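Long-range contact in RagB/SusD family nutrient uptake outer membrane protein (Bacteroides thetaiotaomicron, PDB 7KV2), which probably binds beta-glucan at the cell surface as a SusD-family outer membrane protein, a step toward glycan uptake: residues N91-L96 against P104-Y109. Numbering follows the deposited sequence.
Sequences NQPWHL and PTNMIY. With EDO (1,2-ethanediol), chain D.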
loop_
_atom_site.group_PDB
_atom_site.type_symbol
_atom_site.label_atom_id
_atom_site.label_comp_id
_atom_site.label_asym_id
_atom_site.label_seq_id
_atom_site.Cartn_x
_atom_site.Cartn_y
_atom_site.Cartn_z
ATOM N N ASN A 91 -9.879 2.539 -17.629
ATOM C CA ASN A 91 -9.782 1.781 -16.352
ATOM C C ASN A 91 -11.155 1.836 -15.663
ATOM O O ASN A 91 -11.248 2.185 -14.510
ATOM C CB ASN A 91 -8.593 2.219 -15.464
ATOM C CG ASN A 91 -7.266 1.695 -15.988
ATOM O OD1 ASN A 91 -7.252 0.778 -16.795
ATOM N ND2 ASN A 91 -6.147 2.266 -15.566
ATOM N N GLN A 92 -12.236 1.456 -16.366
ATOM C CA GLN A 92 -13.612 1.626 -15.836
ATOM C C GLN A 92 -13.772 0.949 -14.492
ATOM O O GLN A 92 -14.478 1.470 -13.633
ATOM C CB GLN A 92 -14.657 1.083 -16.832
ATOM C CG GLN A 92 -16.096 1.283 -16.375
ATOM C CD GLN A 92 -17.021 1.037 -17.545
ATOM O OE1 GLN A 92 -16.733 0.258 -18.456
ATOM N NE2 GLN A 92 -18.131 1.742 -17.536
ATOM N N PRO A 93 -13.182 -0.251 -14.242
ATOM C CA PRO A 93 -13.336 -0.898 -12.949
ATOM C C PRO A 93 -12.928 0.032 -11.804
ATOM O O PRO A 93 -13.574 -0.036 -10.734
ATOM C CB PRO A 93 -12.461 -2.161 -13.042
ATOM C CG PRO A 93 -12.381 -2.442 -14.506
ATOM C CD PRO A 93 -12.391 -1.082 -15.170
ATOM N N TRP A 94 -11.915 0.895 -12.016
ATOM C CA TRP A 94 -11.488 1.826 -10.942
ATOM C C TRP A 94 -12.593 2.850 -10.680
ATOM O O TRP A 94 -12.907 3.139 -9.511
ATOM C CB TRP A 94 -10.223 2.575 -11.374
ATOM C CG TRP A 94 -8.994 1.761 -11.630
ATOM C CD1 TRP A 94 -8.833 0.422 -11.826
ATOM C CD2 TRP A 94 -7.696 2.331 -11.812
ATOM N NE1 TRP A 94 -7.513 0.115 -12.079
ATOM C CE2 TRP A 94 -6.803 1.287 -12.119
ATOM C CE3 TRP A 94 -7.214 3.635 -11.721
ATOM C CZ2 TRP A 94 -5.437 1.512 -12.247
ATOM C CZ3 TRP A 94 -5.874 3.863 -11.897
ATOM C CH2 TRP A 94 -5.003 2.808 -12.155
ATOM N N HIS A 95 -13.155 3.388 -11.759
ATOM C CA HIS A 95 -14.246 4.397 -11.662
ATOM C C HIS A 95 -15.452 3.770 -10.950
ATOM O O HIS A 95 -16.037 4.401 -10.008
ATOM C CB HIS A 95 -14.570 4.923 -13.054
ATOM C CG HIS A 95 -13.514 5.768 -13.623
ATOM N ND1 HIS A 95 -13.351 7.083 -13.208
ATOM C CD2 HIS A 95 -12.580 5.524 -14.574
ATOM C CE1 HIS A 95 -12.353 7.608 -13.902
ATOM N NE2 HIS A 95 -11.870 6.698 -14.763
ATOM N N LEU A 96 -15.774 2.528 -11.286
ATOM C CA LEU A 96 -16.910 1.859 -10.616
ATOM C C LEU A 96 -16.630 1.659 -9.127
ATOM O O LEU A 96 -17.502 2.000 -8.295
ATOM C CB LEU A 96 -17.218 0.543 -11.329
ATOM C CG LEU A 96 -17.612 0.640 -12.796
ATOM C CD1 LEU A 96 -17.912 -0.773 -13.304
ATOM C CD2 LEU A 96 -18.816 1.523 -13.010
ATOM N N PRO A 104 -19.434 -7.585 -10.728
ATOM C CA PRO A 104 -18.603 -8.778 -10.885
ATOM C C PRO A 104 -17.981 -8.977 -12.270
ATOM O O PRO A 104 -16.923 -9.543 -12.336
ATOM C CB PRO A 104 -19.596 -9.947 -10.652
ATOM C CG PRO A 104 -20.721 -9.371 -9.804
ATOM C CD PRO A 104 -20.737 -7.886 -10.108
ATOM N N THR A 105 -18.675 -8.565 -13.332
ATOM C CA THR A 105 -18.218 -8.667 -14.735
ATOM C C THR A 105 -17.409 -7.432 -15.182
ATOM O O THR A 105 -17.075 -7.382 -16.362
ATOM C CB THR A 105 -19.427 -8.902 -15.660
ATOM O OG1 THR A 105 -20.326 -7.820 -15.450
ATOM C CG2 THR A 105 -20.103 -10.242 -15.402
ATOM N N ASN A 106 -17.125 -6.451 -14.315
ATOM C CA ASN A 106 -16.294 -5.268 -14.691
ATOM C C ASN A 106 -15.499 -4.872 -13.445
ATOM O O ASN A 106 -15.692 -3.747 -12.944
ATOM C CB ASN A 106 -17.115 -4.088 -15.226
ATOM C CG ASN A 106 -16.384 -3.197 -16.215
ATOM O OD1 ASN A 106 -15.199 -3.391 -16.511
ATOM N ND2 ASN A 106 -17.101 -2.220 -16.760
ATOM N N MET A 107 -14.721 -5.818 -12.930
ATOM C CA MET A 107 -14.046 -5.683 -11.619
ATOM C C MET A 107 -12.544 -5.880 -11.808
ATOM O O MET A 107 -12.134 -6.384 -12.855
ATOM C CB MET A 107 -14.594 -6.669 -10.594
ATOM C CG MET A 107 -15.353 -5.980 -9.469
ATOM S SD MET A 107 -14.173 -4.942 -8.472
ATOM C CE MET A 107 -13.241 -6.243 -7.684
ATOM N N ILE A 108 -11.738 -5.386 -10.866
ATOM C CA ILE A 108 -10.288 -5.657 -10.905
ATOM C C ILE A 108 -10.114 -7.144 -10.585
ATOM O O ILE A 108 -10.924 -7.712 -9.803
ATOM C CB ILE A 108 -9.500 -4.697 -9.991
ATOM C CG1 ILE A 108 -9.972 -4.699 -8.544
ATOM C CG2 ILE A 108 -9.565 -3.325 -10.609
ATOM C CD1 ILE A 108 -8.881 -4.351 -7.547
ATOM N N TYR A 109 -9.131 -7.746 -11.216
ATOM C CA TYR A 109 -8.855 -9.205 -11.111
ATOM C C TYR A 109 -7.346 -9.465 -10.936
ATOM O O TYR A 109 -6.983 -10.493 -10.341
ATOM C CB TYR A 109 -9.489 -9.852 -12.348
ATOM C CG TYR A 109 -9.727 -11.342 -12.301
ATOM C CD1 TYR A 109 -9.515 -12.087 -11.153
ATOM C CD2 TYR A 109 -10.182 -11.997 -13.436
ATOM C CE1 TYR A 109 -9.718 -13.460 -11.146
ATOM C CE2 TYR A 109 -10.406 -13.364 -13.433
ATOM C CZ TYR A 109 -10.164 -14.095 -12.290
ATOM O OH TYR A 109 -10.392 -15.448 -12.252
HETATM C C1 EDO D . -13.592 -9.540 -13.788
HETATM O O1 EDO D . -14.640 -8.681 -14.038
HETATM C C2 EDO D . -13.757 -10.807 -14.535
HETATM O O2 EDO D . -14.738 -11.627 -13.943
HETATM O O HOH W 1 -15.521 -2.486 -10.574
#
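Pro93 and Asn106 meet in the tightly packed part of this contact. Pro93 CG lies 3.6 Å from Asn106 OD1, and Pro93 CB is equally close, 3.6 Å, to Asn106 O. Leu96 joins them from alongside, its CD1 3.7 Å from Asn106 O. The Asn106 side chain crosses those of Gln92, Pro93 and Leu96 at about a right angle. On the inner side, the Pro93 side chain points toward the loop and puts its CB 4.0 Å from Ile108 CG2. The same Ile108 methyl lies 4.0 Å from Trp94 CD1, approaching the indole obliquely. Ile108 CG2 sits anti to its own carbonyl carbon, which turns this branch to the proline and the indole together. Met73 of helix 70-75 touches both Trp94 and Ile108, and Phe321 meets the Trp94 ring. Ile108 N is buried here and has no partner. A water joins the backbones, donating to Pro93 O at 3.1 Å and to Asn106 O at 2.7 Å.

The contact folds the loop before helix 110-130 back against the short helix 92-98, within the helix-rich SusD fold, with its tetratricopeptide-repeat character.

The Gln92 amide end is looser. Asn106 ND2 gives a weak hydrogen bond to Gln92 OE1, at 3.0 Å and bent to 148°. The two amide planes stand 78° apart. An extended chain carries the Gln92 amide out to this partly exposed side. Replacing Asn106 by an alanine would probably leave Gln92 OE1 without its mate here and open a gap beside Pro93 and Leu96. Behind the loop, Met107 N donates to O1 of an ethanediol, probably from the crystallisation liquor.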